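Local coordinates for tRNA-splicing endonuclease (Sulfolobus tokodaii, PDB 2CV8), which probably cleaves precursor tRNAs at the 5' and 3' splice sites to release the intron, leaving 2',3'-cyclic phosphate and 5'-hydroxyl ends, at residues 22-27 with 54-59; 3-8 with 48-53; 91-96 with 128-133; 10-15 with 60-65. One frame throughout, in Å; residues are numbered along the deposited sequence.

Interaction 1 (22-27 with 54-59); sequences YKMGYY and VYLVKK
Leu56 lays its CD2 methyl over one face of the Tyr27 ring, a CH-pi contact in which CD2 is 3.8 Å from the ring centroid and 21° off the ring normal. The methyl is displaced toward the CE2 rim, and Leu56 CD2 to Tyr27 CE2 measures 3.6 Å. The far end of the same phenol runs into Tyr55 at about a right angle. Here Tyr27 OH meets the Tyr55 ring at its edge, in the ring plane, 3.4 Å from Tyr55 CE2. Met24, present as selenomethionine, bends at chi3 so that its terminal methyl CE comes within 4.1 Å of Leu56 CD2; the Met24 side chain is exposed and poorly ordered, so its position is less certain. The contact joins the C-terminal ends of helices 15-25 and 50-58 in the N-terminal domain, whose mixed sheet lies close by: Tyr27 and Leu56 both also touch Leu48 of strand 46-49. The turn after the first helix sets up the tyrosine. Tyr26 N donates to Tyr22 O at 2.7 Å, Tyr26 then leaves helical geometry with positive phi, and Tyr27, with CG beside its backbone N (chi1 -70°), points its ring at the second helix. Further out, Arg98 makes a cation-pi interaction with Tyr27, and Tyr94 of helix 87-99 packs on it too. Tyr55, its CG anti to the backbone N (chi1 -178°), has Lys59 CG 3.6 Å above one ring face, over its centre, and its OH hydrogen-bonds to Glu99, the acid that also forms a salt bridge with Lys59 NZ.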
# COMPACT_ATOMS: atom_id res chain seq x y z
N TYR B 22 -2.84 -4.05 -32.86
CA TYR B 22 -2.15 -3.01 -32.12
C TYR B 22 -2.94 -1.73 -32.19
O TYR B 22 -3.03 -0.99 -31.21
CB TYR B 22 -0.75 -2.79 -32.71
CG TYR B 22 0.10 -1.87 -31.88
CD1 TYR B 22 0.65 -2.29 -30.67
CD2 TYR B 22 0.35 -0.56 -32.30
CE1 TYR B 22 1.42 -1.43 -29.89
CE2 TYR B 22 1.12 0.30 -31.53
CZ TYR B 22 1.66 -0.14 -30.33
OH TYR B 22 2.44 0.72 -29.58
N LYS B 23 -3.52 -1.45 -33.35
CA LYS B 23 -4.32 -0.24 -33.51
C LYS B 23 -5.51 -0.27 -32.56
O LYS B 23 -5.84 0.73 -31.94
CB LYS B 23 -4.81 -0.09 -34.96
CG LYS B 23 -3.95 0.83 -35.81
CD LYS B 23 -4.58 1.10 -37.17
CE LYS B 23 -3.82 2.19 -37.92
NZ LYS B 23 -2.39 1.84 -38.17
N MSE B 24 -6.14 -1.44 -32.46
CA MSE B 24 -7.30 -1.63 -31.60
C MSE B 24 -7.17 -0.84 -30.29
O MSE B 24 -8.09 -0.12 -29.89
CB MSE B 24 -7.50 -3.12 -31.27
CG MSE B 24 -7.97 -3.98 -32.44
SE MSE B 24 -8.24 -5.85 -31.93
CE MSE B 24 -9.52 -5.53 -30.51
N GLY B 25 -6.04 -0.98 -29.62
CA GLY B 25 -5.84 -0.28 -28.37
C GLY B 25 -4.49 -0.50 -27.74
O GLY B 25 -4.38 -0.66 -26.53
N TYR B 26 -3.44 -0.49 -28.54
CA TYR B 26 -2.09 -0.69 -28.04
C TYR B 26 -1.91 -2.02 -27.31
O TYR B 26 -1.60 -2.06 -26.12
CB TYR B 26 -1.69 0.46 -27.11
CG TYR B 26 -1.77 1.82 -27.77
CD1 TYR B 26 -2.96 2.54 -27.78
CD2 TYR B 26 -0.65 2.38 -28.40
CE1 TYR B 26 -3.04 3.79 -28.39
CE2 TYR B 26 -0.72 3.63 -29.02
CZ TYR B 26 -1.92 4.33 -29.01
OH TYR B 26 -2.00 5.58 -29.59
N TYR B 27 -2.11 -3.11 -28.04
CA TYR B 27 -1.94 -4.44 -27.49
C TYR B 27 -0.61 -5.00 -28.01
O TYR B 27 -0.20 -4.69 -29.13
CB TYR B 27 -3.07 -5.37 -27.93
CG TYR B 27 -4.42 -5.06 -27.33
CD1 TYR B 27 -5.25 -4.10 -27.88
CD2 TYR B 27 -4.86 -5.75 -26.20
CE1 TYR B 27 -6.50 -3.83 -27.32
CE2 TYR B 27 -6.10 -5.48 -25.63
CZ TYR B 27 -6.91 -4.52 -26.19
OH TYR B 27 -8.13 -4.27 -25.62
N VAL B 54 -5.53 -13.88 -23.90
CA VAL B 54 -6.71 -14.43 -23.28
C VAL B 54 -7.82 -13.38 -23.29
O VAL B 54 -8.99 -13.69 -23.52
CB VAL B 54 -6.41 -14.91 -21.82
CG1 VAL B 54 -7.70 -15.34 -21.11
CG2 VAL B 54 -5.44 -16.08 -21.85
N TYR B 55 -7.45 -12.12 -23.06
CA TYR B 55 -8.44 -11.04 -23.07
C TYR B 55 -9.06 -10.90 -24.46
O TYR B 55 -10.29 -10.95 -24.60
CB TYR B 55 -7.80 -9.70 -22.68
CG TYR B 55 -8.80 -8.57 -22.63
CD1 TYR B 55 -9.90 -8.63 -21.77
CD2 TYR B 55 -8.69 -7.46 -23.47
CE1 TYR B 55 -10.86 -7.62 -21.75
CE2 TYR B 55 -9.64 -6.44 -23.46
CZ TYR B 55 -10.72 -6.54 -22.59
OH TYR B 55 -11.68 -5.56 -22.57
N LEU B 56 -8.20 -10.74 -25.47
CA LEU B 56 -8.66 -10.59 -26.85
C LEU B 56 -9.52 -11.76 -27.32
O LEU B 56 -10.51 -11.57 -28.04
CB LEU B 56 -7.47 -10.42 -27.79
CG LEU B 56 -6.70 -9.11 -27.58
CD1 LEU B 56 -5.53 -9.03 -28.56
CD2 LEU B 56 -7.64 -7.92 -27.76
N VAL B 57 -9.15 -12.97 -26.93
CA VAL B 57 -9.94 -14.13 -27.31
C VAL B 57 -11.34 -13.97 -26.71
O VAL B 57 -12.34 -14.08 -27.42
CB VAL B 57 -9.32 -15.43 -26.77
CG1 VAL B 57 -10.36 -16.54 -26.78
CG2 VAL B 57 -8.11 -15.82 -27.62
N LYS B 58 -11.39 -13.70 -25.42
CA LYS B 58 -12.66 -13.51 -24.72
C LYS B 58 -13.47 -12.39 -25.37
O LYS B 58 -14.70 -12.42 -25.35
CB LYS B 58 -12.40 -13.18 -23.26
CG LYS B 58 -13.65 -12.95 -22.42
CD LYS B 58 -13.29 -12.18 -21.16
CE LYS B 58 -14.51 -11.86 -20.30
NZ LYS B 58 -15.03 -13.05 -19.59
N LYS B 59 -12.78 -11.42 -25.95
CA LYS B 59 -13.45 -10.29 -26.59
C LYS B 59 -13.88 -10.63 -28.01
O LYS B 59 -14.46 -9.79 -28.72
CB LYS B 59 -12.54 -9.06 -26.63
CG LYS B 59 -12.12 -8.52 -25.27
CD LYS B 59 -13.31 -8.27 -24.34
CE LYS B 59 -14.31 -7.31 -24.94
NZ LYS B 59 -15.37 -6.97 -23.94

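Interaction 2 (3-8 with 48-53); sequences GELVKD and LSLIEG
Leu5, on strand 2-6, meets Leu50 through a single pair of methyls, Leu5 CD1 and Leu50 CD2, 4.1 Å apart. Its chain first runs to the flank of the contact; placing CG opposite the backbone N (chi1 169°) then brings the branched end nearer to Leu50. After the strand the chain turns, and at Asp8 it returns to the same leucine with its backbone: the carbonyl group of Asp8 packs against the CG and CD1 side of Leu50, with Asp8 O to Leu50 CD1 at 3.4 Å. That carbonyl oxygen is given a polar partner by a water, which donates to Asp8 O at 2.9 Å and accepts from Leu50 N at 3.1 Å. The water thus takes up an N-H of the first helical turn and ties it to the loop. Just before Leu50, Ser49 is the N-cap, and Ser49 and Glu52 form a capping box, although both of its bonds are weak: Glu52 N to Ser49 OG and Ser49 N to Glu52 OE1, each 3.4 Å. The other carboxylate oxygen, Glu52 OE2, accepts from Gly28 N. In the mixed sheet, strand 9-12 lies between strands 2-6 and 46-49; the contact joins the end of strand 2-6 and the turn after it to the start of helix 50-58. Helix 73-83 packs alongside, its Ile79 touching both Leu5 and Leu50, while Leu76 and the loop residue Ile84 also contact Leu50.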
# COMPACT_ATOMS: atom_id res chain seq x y z
N GLY B 3 -3.59 -16.08 -33.99
CA GLY B 3 -2.30 -16.02 -33.33
C GLY B 3 -1.84 -17.39 -32.88
O GLY B 3 -2.66 -18.26 -32.56
N GLU B 4 -0.53 -17.59 -32.87
CA GLU B 4 0.06 -18.86 -32.46
C GLU B 4 0.53 -18.82 -31.02
O GLU B 4 1.15 -17.85 -30.58
CB GLU B 4 1.25 -19.20 -33.37
CG GLU B 4 0.94 -20.13 -34.55
CD GLU B 4 0.99 -21.60 -34.17
OE1 GLU B 4 0.68 -22.44 -35.04
OE2 GLU B 4 1.34 -21.92 -33.02
N LEU B 5 0.24 -19.88 -30.29
CA LEU B 5 0.70 -19.97 -28.92
C LEU B 5 2.08 -20.60 -29.02
O LEU B 5 2.26 -21.64 -29.66
CB LEU B 5 -0.20 -20.88 -28.09
CG LEU B 5 0.37 -21.25 -26.71
CD1 LEU B 5 0.65 -19.98 -25.91
CD2 LEU B 5 -0.62 -22.15 -25.98
N VAL B 6 3.06 -19.95 -28.41
CA VAL B 6 4.42 -20.45 -28.42
C VAL B 6 4.96 -20.25 -27.01
O VAL B 6 5.49 -19.19 -26.67
CB VAL B 6 5.27 -19.71 -29.50
CG1 VAL B 6 4.99 -18.22 -29.46
CG2 VAL B 6 6.75 -19.97 -29.28
N LYS B 7 4.79 -21.28 -26.18
CA LYS B 7 5.24 -21.26 -24.79
C LYS B 7 4.26 -20.50 -23.90
O LYS B 7 3.12 -20.93 -23.70
CB LYS B 7 6.62 -20.62 -24.68
CG LYS B 7 7.69 -21.30 -25.49
CD LYS B 7 8.86 -20.36 -25.69
CE LYS B 7 10.09 -21.12 -26.15
NZ LYS B 7 10.53 -22.12 -25.14
N ASP B 8 4.72 -19.37 -23.38
CA ASP B 8 3.91 -18.52 -22.51
C ASP B 8 3.48 -17.23 -23.22
O ASP B 8 2.93 -16.31 -22.59
CB ASP B 8 4.71 -18.18 -21.26
CG ASP B 8 6.07 -17.56 -21.58
OD1 ASP B 8 6.77 -17.15 -20.63
OD2 ASP B 8 6.43 -17.49 -22.78
N LEU B 48 2.08 -10.89 -28.26
CA LEU B 48 1.11 -10.70 -27.19
C LEU B 48 1.39 -11.64 -26.04
O LEU B 48 1.78 -12.79 -26.24
CB LEU B 48 -0.31 -10.98 -27.70
CG LEU B 48 -0.97 -10.03 -28.71
CD1 LEU B 48 -2.36 -10.58 -29.07
CD2 LEU B 48 -1.06 -8.61 -28.14
N SER B 49 1.17 -11.16 -24.82
CA SER B 49 1.37 -11.96 -23.63
C SER B 49 0.09 -12.76 -23.43
O SER B 49 -0.96 -12.41 -23.98
CB SER B 49 1.60 -11.06 -22.42
OG SER B 49 0.48 -10.24 -22.17
N LEU B 50 0.16 -13.85 -22.67
CA LEU B 50 -1.03 -14.65 -22.43
C LEU B 50 -2.17 -13.81 -21.87
O LEU B 50 -3.32 -13.98 -22.25
CB LEU B 50 -0.72 -15.81 -21.49
CG LEU B 50 -0.17 -17.04 -22.22
CD1 LEU B 50 0.36 -18.07 -21.23
CD2 LEU B 50 -1.27 -17.62 -23.10
N ILE B 51 -1.84 -12.88 -20.97
CA ILE B 51 -2.86 -12.02 -20.38
C ILE B 51 -3.60 -11.24 -21.48
O ILE B 51 -4.82 -11.16 -21.47
CB ILE B 51 -2.24 -11.05 -19.36
CG1 ILE B 51 -1.83 -11.82 -18.11
CG2 ILE B 51 -3.23 -9.98 -18.96
CD1 ILE B 51 -1.19 -10.97 -17.05
N GLU B 52 -2.85 -10.68 -22.42
CA GLU B 52 -3.46 -9.94 -23.52
C GLU B 52 -4.23 -10.88 -24.46
O GLU B 52 -5.37 -10.61 -24.85
CB GLU B 52 -2.38 -9.22 -24.33
CG GLU B 52 -1.68 -8.13 -23.58
CD GLU B 52 -0.74 -7.35 -24.47
OE1 GLU B 52 0.22 -7.94 -24.99
OE2 GLU B 52 -0.98 -6.14 -24.66
N GLY B 53 -3.59 -11.99 -24.83
CA GLY B 53 -4.23 -12.94 -25.72
C GLY B 53 -5.53 -13.50 -25.18
O GLY B 53 -6.53 -13.60 -25.90
O HOH W 1 2.85 -13.83 -21.10

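Interaction 3 (91-96 with 128-133); sequences YSVYED and YLVIAL
Segments 91-96 and 128-133, on helix 87-99 and strand 128-134, come nearest at Val93 and Ala132, whose CA atoms are 6.4 Å apart. Val93 is the one residue of 91-96 that touches 128-133, and it uses both branches. With CG1 anti to its backbone N (chi1 -176°), that methyl is directed to Val130 and meets Val130 CG1 at 4.1 Å, the two side chains crossing at an oblique angle. The other methyl, Val93 CG2, sits 3.5 Å from Ala132 CB and also reaches Ala132 CA at 4.1 Å. The close approach at Ala132 is consistent with its small side chain. Since residues alternate along the strand, Val130 and Ala132 face the helix while Ile131 between them points away. This is helix-on-sheet packing in the catalytic C-terminal domain, a member of the PDDEXK clan, and strand 128-134 is the middle one of its five-stranded mixed sheet. Neighbouring strands broaden the apolar patch beneath the helix: Val93 touches Phe114 on one of them and Val163 on the other, and Val130 packs on Val116. The backbone of Ala132 is gripped at both polar atoms, its N bonding to Asp113 and its O receiving a bond from Arg86. Tyr91 and Tyr94, elsewhere round the helix, pack against helix 50-58 of the N-terminal domain. At the strand end, Leu133 packs on Ser141 of the second subunit.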
# COMPACT_ATOMS: atom_id res chain seq x y z
N TYR B 91 -4.70 -11.26 -14.49
CA TYR B 91 -5.71 -11.17 -15.54
C TYR B 91 -6.94 -10.44 -15.01
O TYR B 91 -7.61 -9.71 -15.74
CB TYR B 91 -6.11 -12.57 -16.04
CG TYR B 91 -7.19 -12.50 -17.10
CD1 TYR B 91 -6.90 -12.09 -18.41
CD2 TYR B 91 -8.53 -12.73 -16.76
CE1 TYR B 91 -7.92 -11.93 -19.36
CE2 TYR B 91 -9.54 -12.56 -17.70
CZ TYR B 91 -9.23 -12.16 -18.99
OH TYR B 91 -10.24 -11.99 -19.91
N SER B 92 -7.25 -10.64 -13.74
CA SER B 92 -8.41 -9.99 -13.14
C SER B 92 -8.28 -8.47 -13.21
O SER B 92 -9.24 -7.79 -13.57
CB SER B 92 -8.59 -10.43 -11.69
OG SER B 92 -8.98 -11.80 -11.64
N VAL B 93 -7.10 -7.95 -12.88
CA VAL B 93 -6.91 -6.50 -12.94
C VAL B 93 -6.78 -6.06 -14.40
O VAL B 93 -7.34 -5.03 -14.80
CB VAL B 93 -5.64 -6.02 -12.17
CG1 VAL B 93 -5.55 -4.50 -12.20
CG2 VAL B 93 -5.67 -6.49 -10.73
N TYR B 94 -6.05 -6.83 -15.21
CA TYR B 94 -5.90 -6.46 -16.61
C TYR B 94 -7.27 -6.26 -17.24
O TYR B 94 -7.57 -5.20 -17.79
CB TYR B 94 -5.18 -7.53 -17.41
CG TYR B 94 -4.97 -7.12 -18.85
CD1 TYR B 94 -3.88 -6.34 -19.22
CD2 TYR B 94 -5.90 -7.44 -19.82
CE1 TYR B 94 -3.72 -5.90 -20.53
CE2 TYR B 94 -5.76 -7.00 -21.13
CZ TYR B 94 -4.66 -6.23 -21.48
OH TYR B 94 -4.56 -5.75 -22.76
N GLU B 95 -8.08 -7.31 -17.15
CA GLU B 95 -9.42 -7.33 -17.71
C GLU B 95 -10.30 -6.21 -17.18
O GLU B 95 -10.89 -5.45 -17.95
CB GLU B 95 -10.07 -8.67 -17.41
CG GLU B 95 -11.46 -8.82 -17.97
CD GLU B 95 -12.12 -10.08 -17.48
OE1 GLU B 95 -12.33 -10.19 -16.24
OE2 GLU B 95 -12.43 -10.96 -18.32
N ASP B 96 -10.40 -6.11 -15.85
CA ASP B 96 -11.22 -5.09 -15.21
C ASP B 96 -10.84 -3.71 -15.68
O ASP B 96 -11.69 -2.90 -16.04
CB ASP B 96 -11.05 -5.19 -13.69
CG ASP B 96 -11.94 -4.21 -12.92
OD1 ASP B 96 -11.43 -3.16 -12.47
OD2 ASP B 96 -13.15 -4.49 -12.76
N TYR B 128 -0.60 5.50 -14.97
CA TYR B 128 -0.83 5.13 -13.58
C TYR B 128 -0.20 3.76 -13.45
O TYR B 128 -0.38 2.91 -14.31
CB TYR B 128 -2.33 5.06 -13.26
CG TYR B 128 -2.99 6.41 -13.31
CD1 TYR B 128 -3.67 6.83 -14.46
CD2 TYR B 128 -2.87 7.30 -12.25
CE1 TYR B 128 -4.20 8.12 -14.54
CE2 TYR B 128 -3.39 8.59 -12.33
CZ TYR B 128 -4.06 9.00 -13.48
OH TYR B 128 -4.56 10.28 -13.56
N LEU B 129 0.56 3.55 -12.39
CA LEU B 129 1.20 2.26 -12.17
C LEU B 129 0.37 1.43 -11.22
O LEU B 129 -0.01 1.88 -10.14
CB LEU B 129 2.60 2.48 -11.59
CG LEU B 129 3.76 2.55 -12.58
CD1 LEU B 129 3.31 3.15 -13.90
CD2 LEU B 129 4.86 3.38 -11.95
N VAL B 130 0.07 0.20 -11.63
CA VAL B 130 -0.75 -0.67 -10.80
C VAL B 130 -0.04 -1.97 -10.49
O VAL B 130 0.66 -2.54 -11.33
CB VAL B 130 -2.12 -1.02 -11.49
CG1 VAL B 130 -2.98 -1.84 -10.55
CG2 VAL B 130 -2.86 0.24 -11.91
N ILE B 131 -0.23 -2.44 -9.26
CA ILE B 131 0.34 -3.70 -8.82
C ILE B 131 -0.82 -4.54 -8.35
O ILE B 131 -1.50 -4.18 -7.38
CB ILE B 131 1.34 -3.48 -7.68
CG1 ILE B 131 2.68 -3.00 -8.26
CG2 ILE B 131 1.47 -4.76 -6.87
CD1 ILE B 131 3.67 -2.57 -7.23
N ALA B 132 -1.06 -5.65 -9.04
CA ALA B 132 -2.15 -6.55 -8.69
C ALA B 132 -1.82 -7.39 -7.46
O ALA B 132 -0.69 -7.85 -7.29
CB ALA B 132 -2.47 -7.46 -9.87
N LEU B 133 -2.82 -7.58 -6.60
CA LEU B 133 -2.63 -8.34 -5.39
C LEU B 133 -3.82 -9.21 -5.04
O LEU B 133 -4.96 -8.92 -5.39
CB LEU B 133 -2.33 -7.39 -4.23
CG LEU B 133 -1.04 -7.66 -3.47
CD1 LEU B 133 0.14 -7.82 -4.43
CD2 LEU B 133 -0.81 -6.53 -2.49

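Interaction 4 (10-15 with 60-65); sequences ILIKNI and GKLEIV
Ile10 and Ile64 reach for each other with closely matching torsions: in both, CG1 lies beside the backbone N (chi1 -68° and -78°) and CD1 continues outward in an extended chain. The two side chains cross at about a right angle with their CD1 methyls together, but the modelled separation is shorter than carbons allow, so the detail is doubtful. Next to them, Ile12 starts out along the flank of the contact and bends at chi2 (-70°), which carries its CD1 to 4.2 Å from Leu62 CD1. All four side chains are buried. Around them, Leu62 packs on Leu48 and Leu56, Ile64 on Val57, and Ile12 on Ala18 and Ile21. Helix-end motifs lie close by in both segments: Asn14 is the N-cap of helix 15-25, its OD1 accepting from Asp17 N, and Gly60 ends helix 50-58 in a Schellman motif with positive phi. The CA atoms of Ile10 and Ile64 stay 8.0 Å apart because strand 2-6 runs between their strands in the sheet; Gly3, in that strand, pairs through its backbone with Glu63 and Val65. What results is the apolar layer of an alpha/beta domain, in which side chains from strand 9-12 meet those of strand 63-66 and of Leu62 just before it, across strand 2-6 and beneath helices 15-25 and 50-58.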
# COMPACT_ATOMS: atom_id res chain seq x y z
N ILE B 10 2.05 -15.34 -27.23
CA ILE B 10 1.30 -15.53 -28.47
C ILE B 10 1.87 -14.70 -29.61
O ILE B 10 1.96 -13.47 -29.53
CB ILE B 10 -0.18 -15.20 -28.25
CG1 ILE B 10 -0.78 -16.26 -27.34
CG2 ILE B 10 -0.92 -15.14 -29.57
CD1 ILE B 10 -2.16 -15.95 -26.88
N LEU B 11 2.24 -15.38 -30.68
CA LEU B 11 2.84 -14.77 -31.85
C LEU B 11 1.83 -14.37 -32.92
O LEU B 11 0.93 -15.14 -33.25
CB LEU B 11 3.85 -15.76 -32.44
CG LEU B 11 4.78 -15.36 -33.58
CD1 LEU B 11 5.80 -14.35 -33.08
CD2 LEU B 11 5.47 -16.60 -34.12
N ILE B 12 1.97 -13.15 -33.43
CA ILE B 12 1.09 -12.68 -34.51
C ILE B 12 2.04 -12.51 -35.70
O ILE B 12 2.72 -11.48 -35.81
CB ILE B 12 0.45 -11.30 -34.19
CG1 ILE B 12 -0.45 -11.41 -32.95
CG2 ILE B 12 -0.37 -10.82 -35.40
CD1 ILE B 12 -1.71 -12.20 -33.16
N LYS B 13 2.07 -13.51 -36.58
CA LYS B 13 2.95 -13.51 -37.75
C LYS B 13 2.55 -12.59 -38.91
O LYS B 13 3.42 -12.06 -39.60
CB LYS B 13 3.13 -14.94 -38.26
CG LYS B 13 1.83 -15.68 -38.52
CD LYS B 13 2.04 -17.19 -38.52
CE LYS B 13 2.51 -17.68 -37.15
NZ LYS B 13 2.62 -19.17 -37.06
N ASN B 14 1.26 -12.40 -39.12
CA ASN B 14 0.79 -11.53 -40.20
C ASN B 14 0.90 -10.06 -39.78
O ASN B 14 0.31 -9.65 -38.78
CB ASN B 14 -0.67 -11.87 -40.54
CG ASN B 14 -1.29 -10.87 -41.50
OD1 ASN B 14 -1.39 -9.68 -41.20
ND2 ASN B 14 -1.72 -11.35 -42.66
N ILE B 15 1.63 -9.26 -40.55
CA ILE B 15 1.80 -7.84 -40.24
C ILE B 15 0.52 -6.99 -40.30
O ILE B 15 0.37 -6.04 -39.53
CB ILE B 15 2.88 -7.17 -41.13
CG1 ILE B 15 4.26 -7.71 -40.75
CG2 ILE B 15 2.86 -5.66 -40.95
CD1 ILE B 15 5.39 -6.96 -41.39
N GLY B 60 -13.56 -11.86 -28.43
CA GLY B 60 -13.92 -12.31 -29.77
C GLY B 60 -13.13 -11.63 -30.86
O GLY B 60 -13.41 -11.81 -32.05
N LYS B 61 -12.14 -10.83 -30.47
CA LYS B 61 -11.32 -10.13 -31.44
C LYS B 61 -10.10 -10.94 -31.87
O LYS B 61 -9.28 -10.46 -32.65
CB LYS B 61 -10.85 -8.79 -30.85
CG LYS B 61 -11.85 -7.65 -30.98
CD LYS B 61 -12.97 -7.74 -29.97
CE LYS B 61 -13.82 -6.48 -30.00
NZ LYS B 61 -14.83 -6.43 -28.89
N LEU B 62 -9.99 -12.17 -31.40
CA LEU B 62 -8.82 -12.99 -31.72
C LEU B 62 -8.99 -14.49 -31.52
O LEU B 62 -9.59 -14.93 -30.53
CB LEU B 62 -7.64 -12.52 -30.88
CG LEU B 62 -6.35 -13.33 -30.90
CD1 LEU B 62 -5.72 -13.28 -32.27
CD2 LEU B 62 -5.40 -12.75 -29.87
N GLU B 63 -8.44 -15.25 -32.45
CA GLU B 63 -8.49 -16.71 -32.39
C GLU B 63 -7.06 -17.17 -32.13
O GLU B 63 -6.12 -16.57 -32.64
CB GLU B 63 -8.97 -17.28 -33.72
CG GLU B 63 -10.48 -17.41 -33.82
CD GLU B 63 -11.00 -18.61 -33.06
OE1 GLU B 63 -10.62 -18.80 -31.89
OE2 GLU B 63 -11.79 -19.38 -33.64
N ILE B 64 -6.90 -18.21 -31.34
CA ILE B 64 -5.57 -18.69 -31.05
C ILE B 64 -5.38 -20.16 -31.35
O ILE B 64 -6.27 -20.98 -31.13
CB ILE B 64 -5.19 -18.37 -29.59
CG1 ILE B 64 -4.81 -16.89 -29.51
CG2 ILE B 64 -4.04 -19.25 -29.12
CD1 ILE B 64 -4.92 -16.31 -28.13
N VAL B 65 -4.20 -20.48 -31.88
CA VAL B 65 -3.87 -21.85 -32.27
C VAL B 65 -2.52 -22.26 -31.73
O VAL B 65 -1.60 -21.44 -31.65
CB VAL B 65 -3.84 -21.99 -33.80
CG1 VAL B 65 -3.24 -23.32 -34.20
CG2 VAL B 65 -5.25 -21.86 -34.34

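Overall arrangement
Interactions 1, 2 and 4 build one N-terminal domain. Interactions 2 and 4, with centres about 8 Å apart, both reach the same mixed sheet, while helix 50-58 serves both interactions 1 and 2. Interaction 1 is nested within the loop that interaction 4 closes. Interaction 3 belongs to the catalytic domain, its centre about 23 Å from that of interaction 4, yet helix 87-99 joins it to the others: Ile51 packs on Tyr94, and Lys58 NZ forms a long, weak ion pair with Glu95 OE2 at 3.6 Å. The predicted active-site Tyr117 lies about 12 Å from Tyr27 and about 10 Å from Val130, side chain to side chain; predicted Lys156 is also about 10 Å from Val130.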